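Local coordinates for protein triacylglycerol lipase (Clostridium botulinum, PDB 5AH1) that hydrolyses ester bonds in triacylglycerols and attacks synthetic polyesters as a zinc-binding lipase of the alpha/beta-hydrolase family, at residues G85-R91 with T119-V125; Y97-G101 with I179-M183; P230-L236 with G385-C389; Y328-Q334 with W415-I421. All coordinates share one frame; numbering follows the deposited sequence. Where two conformers were deposited one is given.

Contact 1: residues G85-R91 with T119-V125; sequences GFMGFGR and TATVGPV
Met87 and Pro124 meet where the type II turn from Gly85 to Gly88 passes closest to segment 119-125. The amide of Met87 bonds to Pro124 O at 2.8 Å along an almost straight path (N-H...O 174°). The same oxygen lies 3.4 Å from Phe86 CD1, oblique to the ring. Phe86 CE1 rests on Val125 CG1 at 3.7 Å, while Met87 CG covers one face of the Phe86 ring. Pro124 is wedged between backbone and ring: its CB lies 3.5 Å from Gly88 O and its CG 3.8 Å from Phe89 CE1.

This loop follows strand 80-83, the place where alpha/beta-hydrolases usually carry part of the oxyanion hole, and the amide of Phe86 probably belongs to it here.

Thr121 serves the other end. Its CB stands over Gly90 CA; OG1, turned beside its own backbone N (chi1 -62°), comes to 3.3 Å from Gly90 CA, and CG2 packs on the same carbon at 3.6 Å. Two waters bound to OG1 carry the contact on, one to Phe89 O and the other to Arg91 N. A third water donates to both Gly88 O and Val122 O. Further out, the Arg91 side chain crosses that of Thr119 at about a right angle, CD against CB, and a water joins NH1 to Thr119 OG1; the guanidinium also forms a salt bridge with Asp105, and Thr119 OG1 bonds to Gln107.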
loop_
_atom_site.group_PDB
_atom_site.type_symbol
_atom_site.label_atom_id
_atom_site.label_comp_id
_atom_site.label_asym_id
_atom_site.label_seq_id
_atom_site.Cartn_x
_atom_site.Cartn_y
_atom_site.Cartn_z
ATOM N N GLY A 85 -3.443 0.094 -0.266
ATOM C CA GLY A 85 -2.670 1.275 -0.615
ATOM C C GLY A 85 -3.453 2.553 -0.826
ATOM O O GLY A 85 -4.462 2.824 -0.179
ATOM N N PHE A 86 -2.920 3.358 -1.731
ATOM C CA PHE A 86 -3.493 4.653 -2.096
ATOM C C PHE A 86 -4.820 4.436 -2.809
ATOM O O PHE A 86 -4.910 3.580 -3.699
ATOM C CB PHE A 86 -2.480 5.350 -3.007
ATOM C CG PHE A 86 -2.865 6.729 -3.471
ATOM C CD1 PHE A 86 -2.977 7.784 -2.590
ATOM C CD2 PHE A 86 -3.016 6.981 -4.806
ATOM C CE1 PHE A 86 -3.274 9.047 -3.038
ATOM C CE2 PHE A 86 -3.313 8.243 -5.245
ATOM C CZ PHE A 86 -3.444 9.265 -4.361
ATOM N N MET A 87 -5.850 5.163 -2.386
ATOM C CA MET A 87 -7.174 5.046 -2.989
ATOM C C MET A 87 -7.739 3.621 -2.942
ATOM O O MET A 87 -8.458 3.194 -3.845
ATOM C CB MET A 87 -7.200 5.664 -4.398
ATOM C CG MET A 87 -7.244 7.208 -4.346
ATOM S SD MET A 87 -8.846 7.812 -3.743
ATOM C CE MET A 87 -9.800 7.580 -5.218
ATOM N N GLY A 88 -7.424 2.904 -1.858
ATOM C CA GLY A 88 -8.099 1.661 -1.516
ATOM C C GLY A 88 -9.171 1.895 -0.470
ATOM O O GLY A 88 -9.074 2.844 0.315
ATOM N N PHE A 89 -10.205 1.052 -0.484
ATOM C CA PHE A 89 -11.376 1.219 0.374
ATOM C C PHE A 89 -11.696 -0.057 1.143
ATOM O O PHE A 89 -11.041 -1.081 0.948
ATOM C CB PHE A 89 -12.545 1.707 -0.477
ATOM C CG PHE A 89 -12.275 3.054 -1.069
ATOM C CD1 PHE A 89 -12.477 4.206 -0.325
ATOM C CD2 PHE A 89 -11.745 3.172 -2.346
ATOM C CE1 PHE A 89 -12.160 5.466 -0.843
ATOM C CE2 PHE A 89 -11.442 4.423 -2.869
ATOM C CZ PHE A 89 -11.654 5.573 -2.116
ATOM N N GLY A 90 -12.687 0.024 2.022
ATOM C CA GLY A 90 -13.003 -1.058 2.938
ATOM C C GLY A 90 -13.951 -2.088 2.383
ATOM O O GLY A 90 -14.536 -1.925 1.307
ATOM N N ARG A 91 -14.103 -3.162 3.144
ATOM C CA ARG A 91 -14.965 -4.276 2.759
ATOM C C ARG A 91 -16.425 -3.881 2.603
ATOM O O ARG A 91 -17.153 -4.530 1.864
ATOM C CB ARG A 91 -14.854 -5.406 3.782
ATOM C CG ARG A 91 -13.520 -6.103 3.764
ATOM C CD ARG A 91 -13.466 -7.257 4.773
ATOM N NE ARG A 91 -14.493 -8.274 4.560
ATOM C CZ ARG A 91 -14.387 -9.261 3.680
ATOM N NH1 ARG A 91 -13.318 -9.371 2.907
ATOM N NH2 ARG A 91 -15.362 -10.146 3.553
ATOM N N THR A 119 -8.779 -7.875 7.447
ATOM C CA THR A 119 -8.538 -6.756 6.550
ATOM C C THR A 119 -8.662 -5.465 7.347
ATOM O O THR A 119 -9.652 -5.257 8.046
ATOM C CB THR A 119 -9.561 -6.740 5.402
ATOM O OG1 THR A 119 -9.438 -7.949 4.644
ATOM C CG2 THR A 119 -9.328 -5.568 4.465
ATOM N N ALA A 120 -7.641 -4.621 7.270
ATOM C CA ALA A 120 -7.694 -3.302 7.892
ATOM C C ALA A 120 -7.932 -2.242 6.836
ATOM O O ALA A 120 -7.440 -2.353 5.713
ATOM C CB ALA A 120 -6.424 -3.017 8.650
ATOM N N THR A 121 -8.640 -1.186 7.220
ATOM C CA THR A 121 -8.957 -0.106 6.297
ATOM C C THR A 121 -8.532 1.219 6.916
ATOM O O THR A 121 -8.858 1.497 8.075
ATOM C CB THR A 121 -10.436 -0.154 5.918
ATOM O OG1 THR A 121 -10.652 -1.412 5.250
ATOM C CG2 THR A 121 -10.812 1.000 5.007
ATOM N N VAL A 122 -7.771 2.001 6.154
ATOM C CA VAL A 122 -7.211 3.264 6.604
ATOM C C VAL A 122 -7.468 4.357 5.557
ATOM O O VAL A 122 -8.070 4.086 4.519
ATOM C CB VAL A 122 -5.701 3.111 6.920
ATOM C CG1 VAL A 122 -5.489 2.058 8.021
ATOM C CG2 VAL A 122 -4.897 2.751 5.668
ATOM N N GLY A 123 -7.037 5.595 5.822
ATOM C CA GLY A 123 -7.350 6.686 4.928
ATOM C C GLY A 123 -6.765 6.448 3.541
ATOM O O GLY A 123 -5.562 6.153 3.419
ATOM N N PRO A 124 -7.587 6.565 2.489
ATOM C CA PRO A 124 -7.090 6.273 1.142
ATOM C C PRO A 124 -6.060 7.289 0.620
ATOM O O PRO A 124 -5.271 6.943 -0.266
ATOM C CB PRO A 124 -8.359 6.278 0.285
ATOM C CG PRO A 124 -9.324 7.118 1.046
ATOM C CD PRO A 124 -9.036 6.838 2.488
ATOM N N VAL A 125 -6.090 8.530 1.103
ATOM C CA VAL A 125 -5.186 9.554 0.587
ATOM C C VAL A 125 -4.447 10.321 1.682
ATOM O O VAL A 125 -3.852 11.360 1.424
ATOM C CB VAL A 125 -5.962 10.540 -0.328
ATOM C CG1 VAL A 125 -6.579 9.809 -1.529
ATOM C CG2 VAL A 125 -7.052 11.298 0.434
HETATM O O HOH W 1 -10.122 3.525 2.759
HETATM O O HOH W 2 -9.505 -2.616 2.882
HETATM O O HOH W 3 -10.867 -7.896 2.344
HETATM O O HOH W 4 -12.839 -3.006 5.773
#

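Contact 2: residues Y97-G101 with I179-M183; sequences YKYWG and IGHSM
The rings of Tyr99 and His181 meet rim to rim, their planes at 61° and neither lying over the other. Tyr99 OH sits at the edge of the imidazole, in its plane, and makes a short hydrogen bond of 2.6 Å with His181 ND1. One face of the Trp100 indole is covered by Tyr99 CD1, 3.6 Å above the plane and offset toward the rim; the rest of the phenol ring is inclined to the indole and does not stack on it. The CH2 corner of the indole approaches His181 CB obliquely at 3.6 Å and Ile179 CG2 at 4.2 Å, CZ2 lies 3.9 Å from Ile179 O, and Gly180 C is at the ring edge. The backbone puts His181 CB against the indole; with CG anti to the backbone N (chi1 176°) the imidazole swings toward the phenol, ND1 facing OH.

Strand 176-181 belongs to the central parallel sheet of the alpha/beta-hydrolase fold, and Gly180, Ser182 and Gly184 fit the GxSxG nucleophile elbow. Ser182 has the positive phi (60°) expected of the strained turn in that motif and is probably the nucleophile; its CB is 3.8 Å from Tyr99 OH. The imidazole is held at both nitrogens, since NE2 is hydrogen-bonded to His426 O. Tyr99 OH has a weak second bond to Gly85 N, and Trp100 also packs on Leu82 and Tyr440.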
loop_
_atom_site.group_PDB
_atom_site.type_symbol
_atom_site.label_atom_id
_atom_site.label_comp_id
_atom_site.label_asym_id
_atom_site.label_seq_id
_atom_site.Cartn_x
_atom_site.Cartn_y
_atom_site.Cartn_z
ATOM N N TYR A 97 -17.104 -4.777 -4.121
ATOM C CA TYR A 97 -15.870 -5.021 -4.851
ATOM C C TYR A 97 -14.716 -4.861 -3.877
ATOM O O TYR A 97 -14.579 -3.807 -3.268
ATOM C CB TYR A 97 -15.702 -4.032 -6.004
ATOM C CG TYR A 97 -14.614 -4.449 -6.966
ATOM C CD1 TYR A 97 -14.895 -5.283 -8.035
ATOM C CD2 TYR A 97 -13.302 -4.027 -6.795
ATOM C CE1 TYR A 97 -13.903 -5.681 -8.905
ATOM C CE2 TYR A 97 -12.308 -4.434 -7.658
ATOM C CZ TYR A 97 -12.614 -5.252 -8.716
ATOM O OH TYR A 97 -11.635 -5.673 -9.584
ATOM N N LYS A 98 -13.896 -5.899 -3.730
ATOM C CA LYS A 98 -12.848 -5.914 -2.705
ATOM C C LYS A 98 -11.504 -5.397 -3.208
ATOM O O LYS A 98 -11.078 -5.727 -4.314
ATOM C CB LYS A 98 -12.652 -7.344 -2.172
ATOM C CG LYS A 98 -13.868 -7.893 -1.456
ATOM C CD LYS A 98 -14.050 -7.285 -0.061
ATOM C CE LYS A 98 -15.348 -7.754 0.609
ATOM N NZ LYS A 98 -16.539 -7.143 -0.021
ATOM N N TYR A 99 -10.819 -4.617 -2.383
ATOM C CA TYR A 99 -9.449 -4.245 -2.700
ATOM C C TYR A 99 -8.621 -5.527 -2.864
ATOM O O TYR A 99 -7.851 -5.679 -3.816
ATOM C CB TYR A 99 -8.843 -3.371 -1.615
ATOM C CG TYR A 99 -7.489 -2.809 -1.993
ATOM C CD1 TYR A 99 -6.323 -3.526 -1.753
ATOM C CD2 TYR A 99 -7.374 -1.565 -2.594
ATOM C CE1 TYR A 99 -5.077 -3.006 -2.079
ATOM C CE2 TYR A 99 -6.155 -1.047 -2.933
ATOM C CZ TYR A 99 -5.003 -1.766 -2.686
ATOM O OH TYR A 99 -3.787 -1.192 -3.005
ATOM N N TRP A 100 -8.801 -6.444 -1.917
ATOM C CA TRP A 100 -8.051 -7.682 -1.900
ATOM C C TRP A 100 -8.824 -8.775 -2.624
ATOM O O TRP A 100 -9.569 -9.546 -2.016
ATOM C CB TRP A 100 -7.726 -8.077 -0.459
ATOM C CG TRP A 100 -6.743 -7.115 0.173
ATOM C CD1 TRP A 100 -7.042 -6.051 0.989
ATOM C CD2 TRP A 100 -5.316 -7.106 0.014
ATOM N NE1 TRP A 100 -5.883 -5.398 1.355
ATOM C CE2 TRP A 100 -4.811 -6.027 0.767
ATOM C CE3 TRP A 100 -4.419 -7.919 -0.684
ATOM C CZ2 TRP A 100 -3.454 -5.752 0.848
ATOM C CZ3 TRP A 100 -3.072 -7.660 -0.591
ATOM C CH2 TRP A 100 -2.600 -6.579 0.155
ATOM N N GLY A 101 -8.653 -8.796 -3.944
ATOM C CA GLY A 101 -9.157 -9.850 -4.803
ATOM C C GLY A 101 -10.218 -9.415 -5.792
ATOM O O GLY A 101 -10.548 -10.146 -6.716
ATOM N N ILE A 179 0.596 -7.573 5.738
ATOM C CA ILE A 179 0.801 -7.570 4.296
ATOM C C ILE A 179 0.203 -6.297 3.731
ATOM O O ILE A 179 -0.989 -6.049 3.909
ATOM C CB ILE A 179 0.160 -8.812 3.610
ATOM C CG1 ILE A 179 0.722 -10.114 4.192
ATOM C CG2 ILE A 179 0.371 -8.757 2.108
ATOM C CD1 ILE A 179 0.167 -11.407 3.588
ATOM N N GLY A 180 1.032 -5.522 3.043
ATOM C CA GLY A 180 0.614 -4.231 2.537
ATOM C C GLY A 180 0.911 -4.070 1.067
ATOM O O GLY A 180 2.036 -4.265 0.632
ATOM N N HIS A 181 -0.107 -3.683 0.302
ATOM C CA HIS A 181 0.036 -3.463 -1.136
ATOM C C HIS A 181 0.196 -1.979 -1.396
ATOM O O HIS A 181 -0.456 -1.153 -0.751
ATOM C CB HIS A 181 -1.180 -4.008 -1.879
ATOM C CG HIS A 181 -1.167 -3.734 -3.349
ATOM N ND1 HIS A 181 -1.987 -2.792 -3.941
ATOM C CD2 HIS A 181 -0.387 -4.229 -4.339
ATOM C CE1 HIS A 181 -1.757 -2.772 -5.241
ATOM N NE2 HIS A 181 -0.783 -3.628 -5.506
ATOM N N SER A 182 1.018 -1.620 -2.374
ATOM C CA SER A 182 1.118 -0.217 -2.760
ATOM C C SER A 182 1.582 0.544 -1.518
ATOM O O SER A 182 2.445 0.077 -0.778
ATOM C CB SER A 182 -0.245 0.272 -3.325
ATOM O OG SER A 182 -0.391 1.685 -3.289
ATOM N N MET A 183 1.008 1.716 -1.298
ATOM C CA MET A 183 1.281 2.520 -0.119
ATOM C C MET A 183 1.078 1.762 1.207
ATOM O O MET A 183 1.666 2.121 2.235
ATOM C CB MET A 183 0.381 3.751 -0.131
ATOM C CG MET A 183 0.809 4.838 0.817
ATOM S SD MET A 183 -0.388 6.183 0.801
ATOM C CE MET A 183 0.492 7.305 1.874
#

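Contact 3: residues P230-L236 with G385-C389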
loop_
_atom_site.group_PDB
_atom_site.type_symbol
_atom_site.label_atom_id
_atom_site.label_comp_id
_atom_site.label_asym_id
_atom_site.label_seq_id
_atom_site.Cartn_x
_atom_site.Cartn_y
_atom_site.Cartn_z
ATOM N N PRO A 230 5.896 1.508 -3.101
ATOM C CA PRO A 230 6.882 2.564 -3.367
ATOM C C PRO A 230 7.786 2.794 -2.155
ATOM O O PRO A 230 7.702 3.802 -1.466
ATOM C CB PRO A 230 6.010 3.778 -3.650
ATOM C CG PRO A 230 4.796 3.556 -2.791
ATOM C CD PRO A 230 4.551 2.063 -2.846
ATOM N N ASN A 231 8.644 1.825 -1.864
ATOM C CA ASN A 231 9.515 1.955 -0.708
ATOM C C ASN A 231 10.509 3.119 -0.847
ATOM O O ASN A 231 10.941 3.687 0.162
ATOM C CB ASN A 231 10.243 0.642 -0.420
ATOM C CG ASN A 231 9.363 -0.391 0.287
ATOM O OD1 ASN A 231 8.791 -0.110 1.335
ATOM N ND2 ASN A 231 9.288 -1.597 -0.270
ATOM N N ASP A 232 10.831 3.471 -2.091
ATOM C CA ASP A 232 11.581 4.684 -2.414
ATOM C C ASP A 232 10.727 5.705 -3.174
ATOM O O ASP A 232 11.259 6.570 -3.847
ATOM C CB ASP A 232 12.836 4.352 -3.230
ATOM C CG ASP A 232 13.905 3.666 -2.416
ATOM O OD1 ASP A 232 14.043 3.961 -1.207
ATOM O OD2 ASP A 232 14.640 2.846 -3.014
ATOM N N GLY A 233 9.410 5.636 -3.023
ATOM C CA GLY A 233 8.514 6.540 -3.726
ATOM C C GLY A 233 8.215 6.075 -5.141
ATOM O O GLY A 233 8.698 5.039 -5.609
ATOM N N THR A 234 7.390 6.845 -5.822
ATOM C CA THR A 234 7.137 6.639 -7.221
ATOM C C THR A 234 7.253 7.963 -7.947
ATOM O O THR A 234 6.718 8.982 -7.512
ATOM C CB THR A 234 5.746 6.025 -7.488
ATOM O OG1 THR A 234 5.512 6.115 -8.887
ATOM C CG2 THR A 234 4.616 6.725 -6.708
ATOM N N THR A 235 7.932 7.934 -9.088
ATOM C CA THR A 235 8.075 9.150 -9.879
ATOM C C THR A 235 6.767 9.570 -10.540
ATOM O O THR A 235 6.673 10.679 -11.039
ATOM C CB THR A 235 9.207 9.061 -10.910
ATOM O OG1 THR A 235 8.910 8.065 -11.890
ATOM C CG2 THR A 235 10.548 8.790 -10.237
ATOM N N LEU A 236 5.739 8.732 -10.465
ATOM C CA LEU A 236 4.408 9.162 -10.893
ATOM C C LEU A 236 3.938 10.343 -10.051
ATOM O O LEU A 236 3.347 11.302 -10.570
ATOM C CB LEU A 236 3.393 8.022 -10.832
ATOM C CG LEU A 236 2.008 8.349 -11.402
ATOM C CD1 LEU A 236 2.089 8.765 -12.864
ATOM C CD2 LEU A 236 1.101 7.161 -11.229
ATOM N N GLY A 385 3.030 0.331 -13.967
ATOM C CA GLY A 385 1.943 1.252 -14.253
ATOM C C GLY A 385 1.772 2.334 -13.199
ATOM O O GLY A 385 1.198 3.396 -13.478
ATOM N N VAL A 386 2.257 2.081 -11.982
ATOM C CA VAL A 386 2.067 2.998 -10.854
ATOM C C VAL A 386 3.360 3.272 -10.086
ATOM O O VAL A 386 3.596 4.414 -9.690
ATOM C CB VAL A 386 0.934 2.505 -9.910
ATOM C CG1 VAL A 386 0.718 3.460 -8.765
ATOM C CG2 VAL A 386 -0.356 2.329 -10.680
ATOM N N VAL A 387 4.182 2.242 -9.907
ATOM C CA VAL A 387 5.397 2.347 -9.105
ATOM C C VAL A 387 6.606 1.822 -9.867
ATOM O O VAL A 387 6.576 0.738 -10.432
ATOM C CB VAL A 387 5.261 1.580 -7.761
ATOM C CG1 VAL A 387 6.511 1.705 -6.927
ATOM C CG2 VAL A 387 4.055 2.094 -6.976
ATOM N N ASN A 388 7.694 2.591 -9.837
ATOM C CA ASN A 388 8.950 2.156 -10.446
ATOM C C ASN A 388 9.428 0.854 -9.806
ATOM O O ASN A 388 9.413 0.733 -8.588
ATOM C CB ASN A 388 10.026 3.224 -10.262
ATOM C CG ASN A 388 9.500 4.633 -10.490
ATOM O OD1 ASN A 388 8.807 5.173 -9.635
ATOM N ND2 ASN A 388 9.808 5.220 -11.646
ATOM N N CYS A 389 9.892 -0.098 -10.611
ATOM C CA CYS A 389 10.336 -1.379 -10.088
ATOM C C CYS A 389 11.468 -1.249 -9.094
ATOM O O CYS A 389 11.489 -1.950 -8.082
ATOM C CB CYS A 389 10.737 -2.322 -11.223
ATOM S SG CYS A 389 9.417 -2.722 -12.362
#
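The amide of Asn388 bonds twice to Thr235. OD1 receives Thr235 N on a lone pair in the carbonyl plane, N to OD1 2.9 Å, and ND2 donates to Thr235 OG1 at 3.0 Å along a nearly straight line (169°), the hydroxyl lying in the amide plane. With ND2 also bonded to Trp380 O, the rotation of the amide is well defined. Thr235 OG1 can be reached this way because it lies between the backbone N and the carbonyl carbon (chi1 65°).

Thr234 is the N-cap of helix 235-239. Its hydroxyl gives its proton to Val386 O at 2.7 Å, in the carbonyl plane, and accepts from Leu236 N at 3.1 Å, so a single oxygen links the loop to the helix start. The amides at the start of the helix, Thr235 N and Leu236 N, would tend to polarise the acceptors they meet, Asn388 OD1 and Thr234 OG1. Outward from this polar core the contact turns apolar: Val387 CG1 lies 3.9 Å from Pro230 CB, the two side chains crossing at about a right angle, and Leu236 CD2 makes a looser contact with Val386 CG1 at 4.5 Å.

Val386 and Val387 also touch His426, and Met363 of helix 357-363 packs on Thr234, Thr235 and Leu236. The contact thus joins the loop beyond strand 221-227, and the short helix that follows it, to the loop between helix 357-363 and strand 403-405, with the first residue of helix 310-317, Thr310, touching Thr235.

Contact 4: residues Y328-Q334 with W415-I421; sequences YFSWTTQ and WNAMPRI
Tyr328 lies across the Trp415 indole: its CB makes a CH-pi contact over the six-membered ring, 3.7 Å from the centroid, and its own ring stands oblique to the indole at 46°, with CD2 3.6 Å from Trp415 CZ2. On the other face of the sheet, the Phe329 ring and Asn416 amide run side by side, their planes 30° apart. Met418 CB sits almost squarely above the Trp331 six-membered ring, 3.4 Å from its centroid. The bend at chi2 of Met418 brings SD to the edge of Phe329, a Met-aromatic contact, with CD1 at 3.9 Å.

Strands 328-331 and 415-417 run parallel. Asn416 N and ND2 reach Tyr328 O from opposite faces of its carbonyl plane. After Ala417 the register slips by one residue and a water bridges Thr332 N and Met418 O; pairing resumes where Ile421 N meets Thr332 O at 2.7 Å. Arg420 lays one guanidinium face on Thr332 CG2 and directs NH1, in its plane, to Gln334 OE1 (2.9 Å).

Aromatic packing thus flanks buried polar groups, with two donors of Asn416 gripping Tyr328 O and the thioether on the Phe329 and Trp331 side, while at the exposed Arg420 a charged donor meets a neutral amide oxygen.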
loop_
_atom_site.group_PDB
_atom_site.type_symbol
_atom_site.label_atom_id
_atom_site.label_comp_id
_atom_site.label_asym_id
_atom_site.label_seq_id
_atom_site.Cartn_x
_atom_site.Cartn_y
_atom_site.Cartn_z
ATOM N N TYR A 328 11.182 -9.177 6.984
ATOM C CA TYR A 328 10.692 -8.282 5.938
ATOM C C TYR A 328 10.808 -8.967 4.586
ATOM O O TYR A 328 11.848 -9.525 4.239
ATOM C CB TYR A 328 11.461 -6.942 5.929
ATOM C CG TYR A 328 11.211 -6.105 7.159
ATOM C CD1 TYR A 328 11.924 -6.305 8.322
ATOM C CD2 TYR A 328 10.287 -5.069 7.141
ATOM C CE1 TYR A 328 11.679 -5.559 9.462
ATOM C CE2 TYR A 328 10.045 -4.320 8.265
ATOM C CZ TYR A 328 10.761 -4.537 9.414
ATOM O OH TYR A 328 10.549 -3.827 10.569
ATOM N N PHE A 329 9.708 -8.940 3.847
ATOM C CA PHE A 329 9.636 -9.480 2.495
ATOM C C PHE A 329 9.168 -8.405 1.564
ATOM O O PHE A 329 8.235 -7.695 1.882
ATOM C CB PHE A 329 8.655 -10.663 2.446
ATOM C CG PHE A 329 9.060 -11.790 3.339
ATOM C CD1 PHE A 329 9.971 -12.753 2.901
ATOM C CD2 PHE A 329 8.573 -11.870 4.631
ATOM C CE1 PHE A 329 10.367 -13.779 3.726
ATOM C CE2 PHE A 329 8.973 -12.884 5.460
ATOM C CZ PHE A 329 9.876 -13.836 5.019
ATOM N N SER A 330 9.757 -8.354 0.386
ATOM C CA SER A 330 9.296 -7.432 -0.649
ATOM C C SER A 330 9.047 -8.158 -1.956
ATOM O O SER A 330 9.835 -9.019 -2.375
ATOM C CB SER A 330 10.312 -6.323 -0.881
ATOM O OG SER A 330 11.560 -6.899 -1.210
ATOM N N TRP A 331 7.932 -7.795 -2.583
ATOM C CA TRP A 331 7.505 -8.298 -3.876
ATOM C C TRP A 331 7.388 -7.137 -4.854
ATOM O O TRP A 331 6.777 -6.105 -4.539
ATOM C CB TRP A 331 6.162 -9.000 -3.730
ATOM C CG TRP A 331 6.229 -10.189 -2.833
ATOM C CD1 TRP A 331 6.038 -10.213 -1.487
ATOM C CD2 TRP A 331 6.544 -11.533 -3.222
ATOM N NE1 TRP A 331 6.206 -11.493 -1.014
ATOM C CE2 TRP A 331 6.509 -12.326 -2.059
ATOM C CE3 TRP A 331 6.853 -12.139 -4.446
ATOM C CZ2 TRP A 331 6.761 -13.701 -2.082
ATOM C CZ3 TRP A 331 7.106 -13.488 -4.470
ATOM C CH2 TRP A 331 7.048 -14.265 -3.298
ATOM N N THR A 332 7.999 -7.327 -6.023
ATOM C CA THR A 332 8.076 -6.337 -7.091
ATOM C C THR A 332 7.235 -6.814 -8.276
ATOM O O THR A 332 7.395 -7.957 -8.729
ATOM C CB THR A 332 9.543 -6.164 -7.560
ATOM O OG1 THR A 332 10.338 -5.671 -6.470
ATOM C CG2 THR A 332 9.633 -5.199 -8.739
ATOM N N THR A 333 6.332 -5.952 -8.734
ATOM C CA THR A 333 5.571 -6.183 -9.952
ATOM C C THR A 333 6.163 -5.363 -11.088
ATOM O O THR A 333 6.640 -4.241 -10.871
ATOM C CB THR A 333 4.078 -5.829 -9.747
ATOM O OG1 THR A 333 3.954 -4.695 -8.872
ATOM C CG2 THR A 333 3.331 -6.992 -9.123
ATOM N N GLN A 334 6.100 -5.910 -12.300
ATOM C CA GLN A 334 6.572 -5.225 -13.505
ATOM C C GLN A 334 5.641 -5.543 -14.663
ATOM O O GLN A 334 5.243 -6.694 -14.819
ATOM C CB GLN A 334 7.990 -5.669 -13.861
ATOM C CG GLN A 334 8.472 -5.067 -15.177
ATOM C CD GLN A 334 9.899 -5.396 -15.503
ATOM O OE1 GLN A 334 10.628 -5.987 -14.703
ATOM N NE2 GLN A 334 10.320 -4.996 -16.692
ATOM N N TRP A 415 15.466 -7.068 4.534
ATOM C CA TRP A 415 14.565 -7.328 3.417
ATOM C C TRP A 415 14.983 -8.553 2.612
ATOM O O TRP A 415 16.092 -8.616 2.093
ATOM C CB TRP A 415 14.509 -6.099 2.497
ATOM C CG TRP A 415 13.880 -4.950 3.191
ATOM C CD1 TRP A 415 14.498 -4.024 3.977
ATOM C CD2 TRP A 415 12.486 -4.669 3.251
ATOM N NE1 TRP A 415 13.575 -3.165 4.515
ATOM C CE2 TRP A 415 12.329 -3.523 4.062
ATOM C CE3 TRP A 415 11.357 -5.233 2.652
ATOM C CZ2 TRP A 415 11.079 -2.980 4.330
ATOM C CZ3 TRP A 415 10.121 -4.702 2.915
ATOM C CH2 TRP A 415 9.985 -3.571 3.735
ATOM N N ASN A 416 14.048 -9.480 2.499
ATOM C CA ASN A 416 14.167 -10.675 1.671
ATOM C C ASN A 416 13.414 -10.287 0.395
ATOM O O ASN A 416 12.181 -10.301 0.357
ATOM C CB ASN A 416 13.527 -11.885 2.344
ATOM C CG ASN A 416 14.215 -12.272 3.636
ATOM O OD1 ASN A 416 15.009 -13.211 3.665
ATOM N ND2 ASN A 416 13.886 -11.601 4.720
ATOM N N ALA A 417 14.169 -9.874 -0.624
ATOM C CA ALA A 417 13.600 -9.403 -1.885
ATOM C C ALA A 417 13.267 -10.612 -2.758
ATOM O O ALA A 417 14.150 -11.326 -3.230
ATOM C CB ALA A 417 14.556 -8.437 -2.588
ATOM N N MET A 418 11.970 -10.857 -2.924
ATOM C CA MET A 418 11.493 -12.116 -3.482
ATOM C C MET A 418 11.490 -12.077 -5.018
ATOM O O MET A 418 11.630 -11.012 -5.623
ATOM C CB MET A 418 10.111 -12.439 -2.886
ATOM C CG MET A 418 10.125 -12.463 -1.363
ATOM S SD MET A 418 11.239 -13.722 -0.674
ATOM C CE MET A 418 10.369 -15.231 -1.093
ATOM N N PRO A 419 11.346 -13.247 -5.660
ATOM C CA PRO A 419 11.442 -13.300 -7.120
ATOM C C PRO A 419 10.434 -12.374 -7.812
ATOM O O PRO A 419 9.257 -12.378 -7.466
ATOM C CB PRO A 419 11.191 -14.790 -7.430
ATOM C CG PRO A 419 11.700 -15.490 -6.234
ATOM C CD PRO A 419 11.295 -14.603 -5.081
ATOM N N ARG A 420 10.898 -11.593 -8.779
ATOM C CA ARG A 420 10.067 -10.564 -9.391
ATOM C C ARG A 420 8.808 -11.150 -10.018
ATOM O O ARG A 420 8.863 -12.186 -10.677
ATOM C CB ARG A 420 10.863 -9.792 -10.451
ATOM C CG ARG A 420 10.079 -8.630 -11.056
ATOM C CD ARG A 420 10.945 -7.646 -11.841
ATOM N NE ARG A 420 11.866 -6.934 -10.973
ATOM C CZ ARG A 420 12.504 -5.823 -11.309
ATOM N NH1 ARG A 420 12.299 -5.272 -12.491
ATOM N NH2 ARG A 420 13.327 -5.251 -10.453
ATOM N N ILE A 421 7.687 -10.451 -9.834
ATOM C CA ILE A 421 6.416 -10.877 -10.394
ATOM C C ILE A 421 6.256 -10.154 -11.720
ATOM O O ILE A 421 5.691 -9.055 -11.793
ATOM C CB ILE A 421 5.234 -10.601 -9.431
ATOM C CG1 ILE A 421 5.530 -11.122 -8.014
ATOM C CG2 ILE A 421 3.965 -11.223 -9.988
ATOM C CD1 ILE A 421 4.413 -10.790 -6.997
HETATM O O HOH W 5 9.144 -9.905 -6.188
#

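In the fold
Contacts 1, 2 and 4 all reach the central parallel sheet, on strands 117-120, 176-181, 327-331 and 415-417, whereas contact 3 joins a loop and the start of helix 235-239 to another loop. Contacts 1 and 2 are neighbours, with centres 8 Å apart, and come together near the probable nucleophile Ser182, whose OG lies 3.4 Å from Phe86 N, a long and weak approach. Contact 3 touches contact 2 through Pro230 CD, 3.6 Å from Ser182 O, and meets contact 4 through Cys389, whose SG is 3.5 Å from Thr333 O. Contacts 1 and 4 are furthest apart, about 22 Å between centres. The zinc ion is about 12 Å from the side chain of Val125 in contact 1.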